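Long-range contacts in probable intron-encoded endonuclease 1 (Wickerhamomyces canadensis, PDB 6X1J), which cleaves DNA at a specific recognition sequence as an endonuclease of the LAGLIDADG family, promoting homing of an intron in the mitochondrial 21S rRNA gene: residues T30-I35 against H109-K114; K34-T39 against V75-E80; I136-L141 against I184-N189; T158-L163 against I203-Y208. One frame throughout, in Å; residues are numbered along the deposited sequence.

Contact 1 (T30-I35 against H109-K114); sequences TTLSKI and HKAFDK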
# COMPACT_ATOMS: atom_id res chain seq x y z
N THR A 30 -20.82 4.50 1.48
CA THR A 30 -20.49 5.88 1.91
C THR A 30 -19.06 5.93 2.51
O THR A 30 -18.30 6.76 2.04
CB THR A 30 -21.60 6.42 2.82
OG1 THR A 30 -21.69 5.63 3.99
CG2 THR A 30 -22.98 6.39 2.19
N THR A 31 -18.68 5.10 3.48
CA THR A 31 -17.33 5.15 4.13
C THR A 31 -16.56 3.81 3.99
O THR A 31 -17.19 2.74 3.94
CB THR A 31 -17.45 5.63 5.58
OG1 THR A 31 -18.22 4.66 6.29
CG2 THR A 31 -18.15 6.97 5.72
N LEU A 32 -15.22 3.85 3.96
CA LEU A 32 -14.41 2.60 3.98
C LEU A 32 -14.67 1.91 5.32
O LEU A 32 -14.92 2.61 6.29
CB LEU A 32 -12.91 2.89 3.79
CG LEU A 32 -12.56 3.52 2.44
CD1 LEU A 32 -11.07 3.79 2.33
CD2 LEU A 32 -13.07 2.68 1.28
N SER A 33 -14.71 0.59 5.32
CA SER A 33 -14.67 -0.24 6.54
C SER A 33 -13.37 0.07 7.29
O SER A 33 -12.42 0.59 6.64
CB SER A 33 -14.79 -1.72 6.18
OG SER A 33 -13.63 -2.18 5.48
N LYS A 34 -13.34 -0.27 8.59
CA LYS A 34 -12.12 -0.28 9.42
C LYS A 34 -11.02 -1.06 8.66
O LYS A 34 -9.90 -0.49 8.53
CB LYS A 34 -12.42 -0.91 10.79
CG LYS A 34 -11.33 -0.72 11.85
CD LYS A 34 -11.69 -1.28 13.23
CE LYS A 34 -10.73 -0.90 14.34
NZ LYS A 34 -9.46 -1.66 14.33
N ILE A 35 -11.33 -2.27 8.15
CA ILE A 35 -10.32 -3.13 7.47
C ILE A 35 -9.78 -2.40 6.25
O ILE A 35 -8.54 -2.36 6.05
CB ILE A 35 -10.89 -4.50 7.10
CG1 ILE A 35 -11.10 -5.35 8.35
CG2 ILE A 35 -9.98 -5.16 6.08
CD1 ILE A 35 -11.70 -6.71 8.09
N HIS A 109 -14.82 7.65 -5.89
CA HIS A 109 -15.81 7.53 -4.80
C HIS A 109 -15.32 8.35 -3.61
O HIS A 109 -14.15 8.20 -3.22
CB HIS A 109 -16.08 6.09 -4.40
CG HIS A 109 -17.34 5.90 -3.63
ND1 HIS A 109 -17.48 6.36 -2.33
CD2 HIS A 109 -18.50 5.27 -3.92
CE1 HIS A 109 -18.66 6.00 -1.86
NE2 HIS A 109 -19.31 5.33 -2.81
N LYS A 110 -16.26 9.11 -3.05
CA LYS A 110 -16.15 10.00 -1.87
C LYS A 110 -15.51 9.26 -0.69
O LYS A 110 -14.84 9.90 0.09
CB LYS A 110 -17.58 10.48 -1.54
CG LYS A 110 -17.72 11.46 -0.38
CD LYS A 110 -19.17 11.83 -0.09
CE LYS A 110 -19.37 13.31 0.19
NZ LYS A 110 -19.14 14.13 -1.03
N ALA A 111 -15.75 7.96 -0.53
CA ALA A 111 -15.19 7.13 0.57
C ALA A 111 -13.65 7.23 0.60
O ALA A 111 -13.12 7.17 1.71
CB ALA A 111 -15.68 5.71 0.46
N PHE A 112 -12.98 7.52 -0.52
CA PHE A 112 -11.50 7.59 -0.65
C PHE A 112 -10.98 9.01 -0.34
O PHE A 112 -9.74 9.17 -0.20
CB PHE A 112 -11.03 7.10 -2.03
CG PHE A 112 -11.36 5.65 -2.35
CD1 PHE A 112 -10.87 4.61 -1.57
CD2 PHE A 112 -12.16 5.32 -3.44
CE1 PHE A 112 -11.19 3.29 -1.85
CE2 PHE A 112 -12.49 3.99 -3.70
CZ PHE A 112 -12.03 2.99 -2.89
N ASP A 113 -11.86 10.00 -0.17
CA ASP A 113 -11.47 11.44 -0.07
C ASP A 113 -10.72 11.74 1.23
O ASP A 113 -9.73 12.51 1.16
CB ASP A 113 -12.70 12.34 -0.16
CG ASP A 113 -13.16 12.66 -1.57
OD1 ASP A 113 -12.46 12.26 -2.54
OD2 ASP A 113 -14.20 13.32 -1.69
N LYS A 114 -11.19 11.23 2.37
CA LYS A 114 -10.56 11.46 3.69
C LYS A 114 -9.07 11.11 3.64
O LYS A 114 -8.23 11.96 4.03
CB LYS A 114 -11.26 10.63 4.77
CG LYS A 114 -10.70 10.94 6.16
CD LYS A 114 -11.32 10.14 7.27
CE LYS A 114 -10.73 8.76 7.36
NZ LYS A 114 -11.45 7.96 8.37
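Leu-32 and Phe-112 meet because both turn the first carbon beyond CB to lie beside the backbone N. In Leu-32, CG is anti to the carbonyl carbon (chi1 -63°), and a fully extended chi2 then sends the isobutyl group over the turn 109-112. Phe-112 makes the same choice (chi1 -62°), which swings its ring back toward Leu-32 although its CB sets out in the other direction. The two side chains cross at about a right angle. Leu-32 CD2 lies 3.7 Å from Phe-112 CE1 and 4.1 Å from Ala-111 CB, bridging ring and methyl.

Ala-111 CB also meets the backbone, 3.2 Å from Thr-30 O, and the CA atoms of Ala-111 and Thr-31 are only 4.6 Å apart. No hydrogen bond joins the segments, which meet by van der Waals contact; bonds within 109-113 help to hold the turn. Ala-111 N donates almost straight to His-109 ND1 at 3.0 Å, in the ring plane, while Phe-112 N bonds to His-109 O.

The imidazole's NE2 continues outward to Lys-26 O, tying the turn to the end of helix 20-26. Tyr-81 packs edge-to-face with both His-109 and Phe-112, and Leu-40 touches Leu-32 and Phe-112. The contact sets the lead-in to helix 34-45 against the turn that runs into helix 113-119.

Contact 2 (K34-T39 against V75-E80); sequences KIQEET and VRVFDE
Gln-36 NE2 is gripped twice, by Val-77 O at 2.9 Å and by Glu-80 OE1 at 2.8 Å. Both bonds are nearly straight, and both acceptors lie in the amide plane, so the two N-H bonds of one NH2 group are used where they point. The Val-77 oxygen is met in its own carbonyl plane. Glu-80 OE1 is reached on its syn side, about 24° out of the carboxylate plane. A bend at chi2 (83°) helps to set the carboxylate beside the amide.

A water closes the polar ring by donating to Gln-36 OE1 and to Glu-80 OE1, each at 2.7 Å. Gln-36 OE1 also accepts from Ser-33 N, so the ends of this buried amide are distinguished and its rotation is fixed.

The stem of the glutamine packs on Phe-78. The two side chains run antiparallel alongside each other, with amide and ring planes only 8° apart and Gln-36 CB 3.7 Å from Phe-78 CE1. The ring also offers its edge to Gln-36 O, 3.5 Å from Phe-78 CZ. One turn on, Thr-39 CG2 comes within 4.0 Å of Phe-78 CE2, while Thr-39 OG1 bonds back to Ile-35 O of its own helix.

The buried amide thus latches the C-terminal end of helix 68-77 to the first turns of helix 34-45. That helix leads to Gly-46 and Asp-47, which bind potassium ions here, and its packing beside helix 138-148 is the paired-helix arrangement that defines the LAGLIDADG fold.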
# COMPACT_ATOMS: atom_id res chain seq x y z
N LYS A 34 -13.34 -0.27 8.59
CA LYS A 34 -12.12 -0.28 9.42
C LYS A 34 -11.02 -1.06 8.66
O LYS A 34 -9.90 -0.49 8.53
CB LYS A 34 -12.42 -0.91 10.79
CG LYS A 34 -11.33 -0.72 11.85
CD LYS A 34 -11.69 -1.28 13.23
CE LYS A 34 -10.73 -0.90 14.34
NZ LYS A 34 -9.46 -1.66 14.33
N ILE A 35 -11.33 -2.27 8.15
CA ILE A 35 -10.32 -3.13 7.47
C ILE A 35 -9.78 -2.40 6.25
O ILE A 35 -8.54 -2.36 6.05
CB ILE A 35 -10.89 -4.50 7.10
CG1 ILE A 35 -11.10 -5.35 8.35
CG2 ILE A 35 -9.98 -5.16 6.08
CD1 ILE A 35 -11.70 -6.71 8.09
N GLN A 36 -10.66 -1.86 5.44
CA GLN A 36 -10.25 -1.19 4.18
C GLN A 36 -9.40 0.02 4.51
O GLN A 36 -8.42 0.28 3.79
CB GLN A 36 -11.49 -0.79 3.39
CG GLN A 36 -12.17 -2.01 2.78
CD GLN A 36 -13.58 -1.76 2.30
OE1 GLN A 36 -14.29 -0.86 2.75
NE2 GLN A 36 -13.97 -2.58 1.34
N GLU A 37 -9.77 0.74 5.57
CA GLU A 37 -9.13 2.03 5.88
C GLU A 37 -7.68 1.69 6.25
O GLU A 37 -6.80 2.35 5.70
CB GLU A 37 -9.88 2.77 6.99
CG GLU A 37 -9.29 4.13 7.31
CD GLU A 37 -9.71 4.69 8.66
OE1 GLU A 37 -10.90 4.56 9.00
OE2 GLU A 37 -8.84 5.25 9.39
N GLU A 38 -7.51 0.73 7.16
CA GLU A 38 -6.20 0.35 7.76
C GLU A 38 -5.35 -0.31 6.68
O GLU A 38 -4.16 0.02 6.59
CB GLU A 38 -6.34 -0.52 9.01
CG GLU A 38 -7.04 0.22 10.15
CD GLU A 38 -7.33 -0.62 11.39
OE1 GLU A 38 -6.72 -1.70 11.56
OE2 GLU A 38 -8.16 -0.17 12.19
N THR A 39 -5.93 -1.17 5.85
CA THR A 39 -5.22 -1.72 4.68
C THR A 39 -4.68 -0.54 3.84
O THR A 39 -3.50 -0.54 3.44
CB THR A 39 -6.14 -2.64 3.85
OG1 THR A 39 -6.58 -3.74 4.66
CG2 THR A 39 -5.42 -3.13 2.64
N VAL A 75 -7.62 -6.31 -4.66
CA VAL A 75 -8.95 -6.19 -5.32
C VAL A 75 -10.04 -6.85 -4.46
O VAL A 75 -11.09 -6.21 -4.33
CB VAL A 75 -8.93 -6.66 -6.77
CG1 VAL A 75 -10.34 -6.83 -7.32
CG2 VAL A 75 -8.17 -5.68 -7.64
N ARG A 76 -9.85 -8.03 -3.87
CA ARG A 76 -10.91 -8.62 -2.99
C ARG A 76 -11.13 -7.69 -1.79
O ARG A 76 -12.31 -7.43 -1.49
CB ARG A 76 -10.65 -10.07 -2.58
CG ARG A 76 -10.93 -11.09 -3.67
CD ARG A 76 -10.81 -12.59 -3.33
NE ARG A 76 -9.55 -12.96 -2.67
CZ ARG A 76 -8.37 -13.26 -3.27
NH1 ARG A 76 -7.32 -13.55 -2.52
NH2 ARG A 76 -8.23 -13.25 -4.59
N VAL A 77 -10.08 -7.12 -1.16
CA VAL A 77 -10.26 -6.18 0.01
C VAL A 77 -11.17 -4.99 -0.38
O VAL A 77 -12.05 -4.60 0.39
CB VAL A 77 -8.91 -5.68 0.58
CG1 VAL A 77 -9.12 -4.65 1.67
CG2 VAL A 77 -8.04 -6.80 1.09
N PHE A 78 -10.95 -4.37 -1.53
CA PHE A 78 -11.74 -3.25 -2.07
C PHE A 78 -12.74 -3.74 -3.14
O PHE A 78 -12.94 -3.05 -4.17
CB PHE A 78 -10.74 -2.22 -2.59
CG PHE A 78 -9.80 -1.71 -1.52
CD1 PHE A 78 -10.24 -0.77 -0.59
CD2 PHE A 78 -8.51 -2.20 -1.41
CE1 PHE A 78 -9.38 -0.31 0.40
CE2 PHE A 78 -7.65 -1.73 -0.42
CZ PHE A 78 -8.10 -0.80 0.49
N ASP A 79 -13.33 -4.92 -2.96
CA ASP A 79 -14.16 -5.60 -4.00
C ASP A 79 -15.24 -4.66 -4.58
O ASP A 79 -15.22 -4.39 -5.83
CB ASP A 79 -14.77 -6.88 -3.41
CG ASP A 79 -15.28 -7.78 -4.51
OD1 ASP A 79 -14.54 -7.92 -5.53
OD2 ASP A 79 -16.42 -8.27 -4.37
N GLU A 80 -16.10 -4.10 -3.72
CA GLU A 80 -17.20 -3.16 -4.08
C GLU A 80 -16.75 -2.13 -5.12
O GLU A 80 -17.59 -1.70 -5.88
CB GLU A 80 -17.58 -2.18 -2.97
CG GLU A 80 -17.96 -2.78 -1.64
CD GLU A 80 -16.83 -3.16 -0.72
OE1 GLU A 80 -16.61 -2.46 0.28
OE2 GLU A 80 -16.23 -4.18 -0.98
O HOH W 1 -16.70 -0.23 1.80

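Contact 3 (I136-L141 against I184-N189); sequences ITERSL and IKFNLN
Phe-186 is clamped between Leu-141 and its own neighbour Lys-185, in a contact that joins helix 172-186 to the N-terminal end of helix 138-148, one of the two paired helices of the LAGLIDADG fold. Leu-141 and Phe-186 point toward each other, and Leu-141 CD1 sits over the centre of the ring, 3.9 Å from the centroid and 11° off the normal: a CH-pi contact. Lys-185 CG lies over the centre of the other face, so the phenyl group is sandwiched between aliphatic carbons.

Other groups gather round the ring. Ile-136 crosses the phenylalanine at about a right angle, bringing CG2 to 4.1 Å from Phe-186 CE2, and Ile-136 O stands at the ring edge, 3.6 Å from Phe-186 CZ. Glu-138 bends at chi2 and brings CD to 4.1 Å from Phe-186 CE1, with carboxylate and ring planes 58° apart. Leu-214 of helix 208-215 also packs against both Glu-138 and Phe-186.

At the start of helix 138-148, Thr-137, at the N-cap position, donates its N to Ser-140 OG. The hydroxyls of both look across to the companion helix, Thr-137 OG1 to Glu-38 OE1 and Ser-140 OG to Glu-38 O.

Lys-185 runs fully extended to carbonyls at the end of helix 131-134 and just beyond it. Its NZ bonds to Val-132 O, to Leu-133 O and, at 2.9 Å, to Ile-136 O, which it meets 30° out of the carbonyl plane.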
# COMPACT_ATOMS: atom_id res chain seq x y z
N ILE A 136 -1.99 4.45 11.84
CA ILE A 136 -1.24 3.21 11.48
C ILE A 136 -1.52 2.12 12.52
O ILE A 136 -1.19 2.31 13.67
CB ILE A 136 0.24 3.50 11.31
CG1 ILE A 136 0.49 4.37 10.07
CG2 ILE A 136 1.01 2.19 11.25
CD1 ILE A 136 1.94 4.57 9.71
N THR A 137 -2.12 1.00 12.13
CA THR A 137 -2.23 -0.21 12.98
C THR A 137 -1.24 -1.29 12.44
O THR A 137 -0.57 -1.08 11.41
CB THR A 137 -3.69 -0.68 13.05
OG1 THR A 137 -4.04 -1.28 11.80
CG2 THR A 137 -4.65 0.46 13.37
N GLU A 138 -1.13 -2.40 13.12
CA GLU A 138 -0.34 -3.57 12.63
C GLU A 138 -0.86 -4.03 11.26
O GLU A 138 0.02 -4.34 10.42
CB GLU A 138 -0.40 -4.74 13.60
CG GLU A 138 0.16 -4.44 14.98
CD GLU A 138 -0.89 -3.98 15.97
OE1 GLU A 138 -2.00 -3.52 15.52
OE2 GLU A 138 -0.59 -4.08 17.18
N ARG A 139 -2.18 -3.97 10.99
CA ARG A 139 -2.71 -4.32 9.65
C ARG A 139 -2.04 -3.37 8.64
O ARG A 139 -1.50 -3.88 7.63
CB ARG A 139 -4.24 -4.34 9.63
CG ARG A 139 -4.85 -4.80 8.30
CD ARG A 139 -6.38 -4.73 8.26
NE ARG A 139 -7.02 -5.70 9.14
CZ ARG A 139 -7.39 -6.93 8.77
NH1 ARG A 139 -7.17 -7.35 7.53
NH2 ARG A 139 -7.94 -7.73 9.68
N SER A 140 -2.04 -2.05 8.90
CA SER A 140 -1.41 -1.02 8.01
C SER A 140 0.07 -1.38 7.83
O SER A 140 0.57 -1.32 6.67
CB SER A 140 -1.53 0.43 8.54
OG SER A 140 -2.84 0.77 9.00
N LEU A 141 0.76 -1.69 8.92
CA LEU A 141 2.23 -2.02 8.87
C LEU A 141 2.48 -3.19 7.91
O LEU A 141 3.49 -3.11 7.17
CB LEU A 141 2.75 -2.43 10.25
CG LEU A 141 3.06 -1.31 11.23
CD1 LEU A 141 3.61 -1.92 12.50
CD2 LEU A 141 4.05 -0.32 10.63
N ILE A 184 7.75 4.61 19.46
CA ILE A 184 6.87 4.83 20.64
C ILE A 184 5.64 3.92 20.54
O ILE A 184 5.34 3.22 21.53
CB ILE A 184 6.50 6.32 20.78
CG1 ILE A 184 7.73 7.09 21.27
CG2 ILE A 184 5.29 6.52 21.69
CD1 ILE A 184 7.85 8.47 20.69
N LYS A 185 4.94 3.88 19.41
CA LYS A 185 3.64 3.12 19.36
C LYS A 185 3.83 1.59 19.39
O LYS A 185 3.00 0.94 20.03
CB LYS A 185 2.80 3.52 18.16
CG LYS A 185 1.39 2.95 18.20
CD LYS A 185 0.55 3.50 17.09
CE LYS A 185 -0.90 3.12 17.21
NZ LYS A 185 -1.58 3.81 16.10
N PHE A 186 4.85 1.01 18.73
CA PHE A 186 5.02 -0.46 18.62
C PHE A 186 6.25 -0.94 19.40
O PHE A 186 6.54 -2.14 19.37
CB PHE A 186 5.05 -0.83 17.14
CG PHE A 186 3.82 -0.40 16.39
CD1 PHE A 186 2.60 -1.02 16.62
CD2 PHE A 186 3.88 0.62 15.46
CE1 PHE A 186 1.46 -0.60 15.96
CE2 PHE A 186 2.74 1.03 14.80
CZ PHE A 186 1.53 0.42 15.05
N ASN A 187 6.90 -0.03 20.12
CA ASN A 187 8.17 -0.25 20.84
C ASN A 187 9.17 -0.97 19.93
O ASN A 187 9.71 -1.99 20.30
CB ASN A 187 7.97 -0.97 22.18
CG ASN A 187 9.07 -0.59 23.15
OD1 ASN A 187 9.78 0.41 22.94
ND2 ASN A 187 9.26 -1.39 24.19
N LEU A 188 9.44 -0.38 18.78
CA LEU A 188 10.53 -0.82 17.88
C LEU A 188 11.77 0.03 18.20
O LEU A 188 11.62 1.03 18.90
CB LEU A 188 10.07 -0.60 16.44
CG LEU A 188 8.97 -1.55 15.97
CD1 LEU A 188 8.42 -1.04 14.64
CD2 LEU A 188 9.51 -2.96 15.85
N ASN A 189 12.90 -0.32 17.59
CA ASN A 189 14.18 0.43 17.61
C ASN A 189 14.62 0.71 16.19
O ASN A 189 15.83 0.60 15.92
CB ASN A 189 15.25 -0.34 18.36
CG ASN A 189 14.86 -0.57 19.80
OD1 ASN A 189 15.09 0.30 20.63
ND2 ASN A 189 14.22 -1.71 20.06

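Contact 4 (T158-L163 against I203-Y208); sequences TKNKSL and IPNKDY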
# COMPACT_ATOMS: atom_id res chain seq x y z
N THR A 158 21.98 -16.14 5.74
CA THR A 158 22.36 -15.12 6.75
C THR A 158 21.67 -15.43 8.09
O THR A 158 20.62 -16.13 8.13
CB THR A 158 22.02 -13.70 6.33
OG1 THR A 158 22.70 -12.82 7.24
CG2 THR A 158 20.52 -13.46 6.31
N LYS A 159 22.23 -14.89 9.15
CA LYS A 159 21.59 -14.93 10.49
C LYS A 159 21.08 -13.51 10.80
O LYS A 159 20.51 -13.32 11.87
CB LYS A 159 22.60 -15.51 11.48
CG LYS A 159 23.05 -16.94 11.15
CD LYS A 159 22.24 -18.01 11.86
CE LYS A 159 22.39 -19.40 11.27
NZ LYS A 159 21.87 -20.45 12.19
N ASN A 160 21.41 -12.54 9.96
CA ASN A 160 21.03 -11.12 10.17
C ASN A 160 19.62 -10.92 9.59
O ASN A 160 19.52 -10.80 8.36
CB ASN A 160 21.96 -10.14 9.48
CG ASN A 160 21.70 -8.68 9.82
OD1 ASN A 160 20.80 -8.35 10.63
ND2 ASN A 160 22.50 -7.82 9.20
N LYS A 161 18.62 -10.83 10.47
CA LYS A 161 17.18 -10.69 10.08
C LYS A 161 16.70 -9.23 10.16
O LYS A 161 15.45 -8.99 10.31
CB LYS A 161 16.34 -11.56 11.02
CG LYS A 161 16.69 -13.03 10.99
CD LYS A 161 15.92 -13.86 11.99
CE LYS A 161 16.34 -15.31 11.97
NZ LYS A 161 15.23 -16.24 12.25
N SER A 162 17.64 -8.27 10.07
CA SER A 162 17.33 -6.85 9.83
C SER A 162 16.44 -6.71 8.58
O SER A 162 16.61 -7.46 7.59
CB SER A 162 18.60 -6.04 9.73
OG SER A 162 19.26 -6.04 11.00
N LEU A 163 15.45 -5.82 8.65
CA LEU A 163 14.49 -5.51 7.58
C LEU A 163 14.53 -4.02 7.25
O LEU A 163 15.12 -3.26 8.00
CB LEU A 163 13.09 -5.91 8.06
CG LEU A 163 12.95 -7.39 8.39
CD1 LEU A 163 11.62 -7.64 9.10
CD2 LEU A 163 13.08 -8.23 7.12
N ILE A 203 15.11 -1.78 10.30
CA ILE A 203 14.57 -2.48 11.49
C ILE A 203 15.61 -3.50 11.93
O ILE A 203 15.76 -4.52 11.27
CB ILE A 203 13.24 -3.17 11.19
CG1 ILE A 203 12.22 -2.18 10.61
CG2 ILE A 203 12.72 -3.92 12.43
CD1 ILE A 203 10.98 -2.84 10.00
N PRO A 204 16.30 -3.28 13.08
CA PRO A 204 17.48 -4.08 13.43
C PRO A 204 17.04 -5.51 13.73
O PRO A 204 15.87 -5.71 13.99
CB PRO A 204 17.99 -3.40 14.71
CG PRO A 204 16.67 -2.94 15.36
CD PRO A 204 15.91 -2.37 14.18
N ASN A 205 18.00 -6.43 13.69
CA ASN A 205 17.83 -7.87 13.93
C ASN A 205 17.12 -8.11 15.26
O ASN A 205 16.34 -9.08 15.35
CB ASN A 205 19.17 -8.63 13.92
CG ASN A 205 18.98 -10.09 14.25
OD1 ASN A 205 18.50 -10.84 13.40
ND2 ASN A 205 19.24 -10.48 15.50
N LYS A 206 17.41 -7.31 16.27
CA LYS A 206 16.87 -7.60 17.62
C LYS A 206 15.39 -7.17 17.67
O LYS A 206 14.73 -7.58 18.64
CB LYS A 206 17.71 -6.90 18.68
CG LYS A 206 17.53 -5.40 18.83
CD LYS A 206 18.60 -4.81 19.73
CE LYS A 206 18.24 -3.48 20.33
NZ LYS A 206 18.16 -2.44 19.29
N ASP A 207 14.89 -6.42 16.66
CA ASP A 207 13.42 -6.15 16.53
C ASP A 207 12.71 -7.26 15.74
O ASP A 207 11.46 -7.22 15.66
CB ASP A 207 13.12 -4.81 15.87
CG ASP A 207 13.25 -3.65 16.82
OD1 ASP A 207 13.27 -3.92 18.04
OD2 ASP A 207 13.34 -2.50 16.33
N TYR A 208 13.42 -8.26 15.22
CA TYR A 208 12.80 -9.23 14.26
C TYR A 208 11.62 -9.98 14.87
O TYR A 208 10.60 -10.01 14.21
CB TYR A 208 13.77 -10.29 13.73
CG TYR A 208 13.08 -11.22 12.76
CD1 TYR A 208 12.84 -10.82 11.45
CD2 TYR A 208 12.63 -12.46 13.15
CE1 TYR A 208 12.20 -11.66 10.55
CE2 TYR A 208 11.98 -13.31 12.26
CZ TYR A 208 11.77 -12.91 10.95
OH TYR A 208 11.12 -13.72 10.05
O HOH W 2 14.16 -7.19 11.84
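Leu-163 and Ile-203 form an antiparallel hydrogen-bonded pair, Leu-163 N giving to Ile-203 O at 2.9 Å and Ile-203 N to Leu-163 O at 2.7 Å. Their side chains share one face of the sheet, with the two CB atoms 4.2 Å apart. Just outside the pair, Ser-162 CA makes a CA-H...O contact to Ile-203 O.

Beyond this bridge the side chains take over. Asn-205 has CG anti to its backbone N (chi1 177°), which carries OD1 across to Lys-161 N at 2.9 Å. Lys-161 then lays its alkyl chain obliquely across Tyr-208: CD sits over one face of the ring, 3.9 Å from the centroid, in a CH-pi contact offset toward the rim. Leu-163 CD1 also reaches the phenol ring, whose hydroxyl is bonded to Leu-227 O. In the ring plane, at its edge, lies a water 2.7 Å from Lys-161 O; it also lies within hydrogen-bonding reach of Pro-204 O, but cannot serve every acceptor around it at once.

The loop 158-163 is shaped by two small turns. Thr-158 OG1 accepts from Asn-160 N in an ST turn, and Asn-160 OD1 from Ser-162 N in an Asx turn. Asn-160 OD1 also accepts from Ser-162 OG at 2.8 Å, so two donors hold it. Thr-158 and Asn-160 both pack on phosphates of the bound DNA. Phe-211 of helix 208-215 touches both Leu-163 and Ile-203, placing the contact where strands 163-165 and 198-203 adjoin that helix.

Overall arrangement
Contacts 1 and 2 both use the start of helix 34-45 and share Lys-34 and Ile-35; their centres are 9 Å apart. Contact 3, whose centre is about 20 Å from that of contact 2, meets it where helices 34-45 and 138-148 lie side by side, with Arg-139 packing on Ile-35 and Thr-39. Helix 34-45 leads to Gly-46 and Asp-47, and helix 138-148 ends in Asp-147 and Asp-148, all potassium ligands; the Ile-136 side chain is about 12 Å from one ion. Contacts 3 and 4, centres 16 Å apart, alternate along the chain and join through Asn-189 and Asp-207. By nearest atoms, contact 4 lies about 4 Å from the DNA, contact 1 about 6 Å.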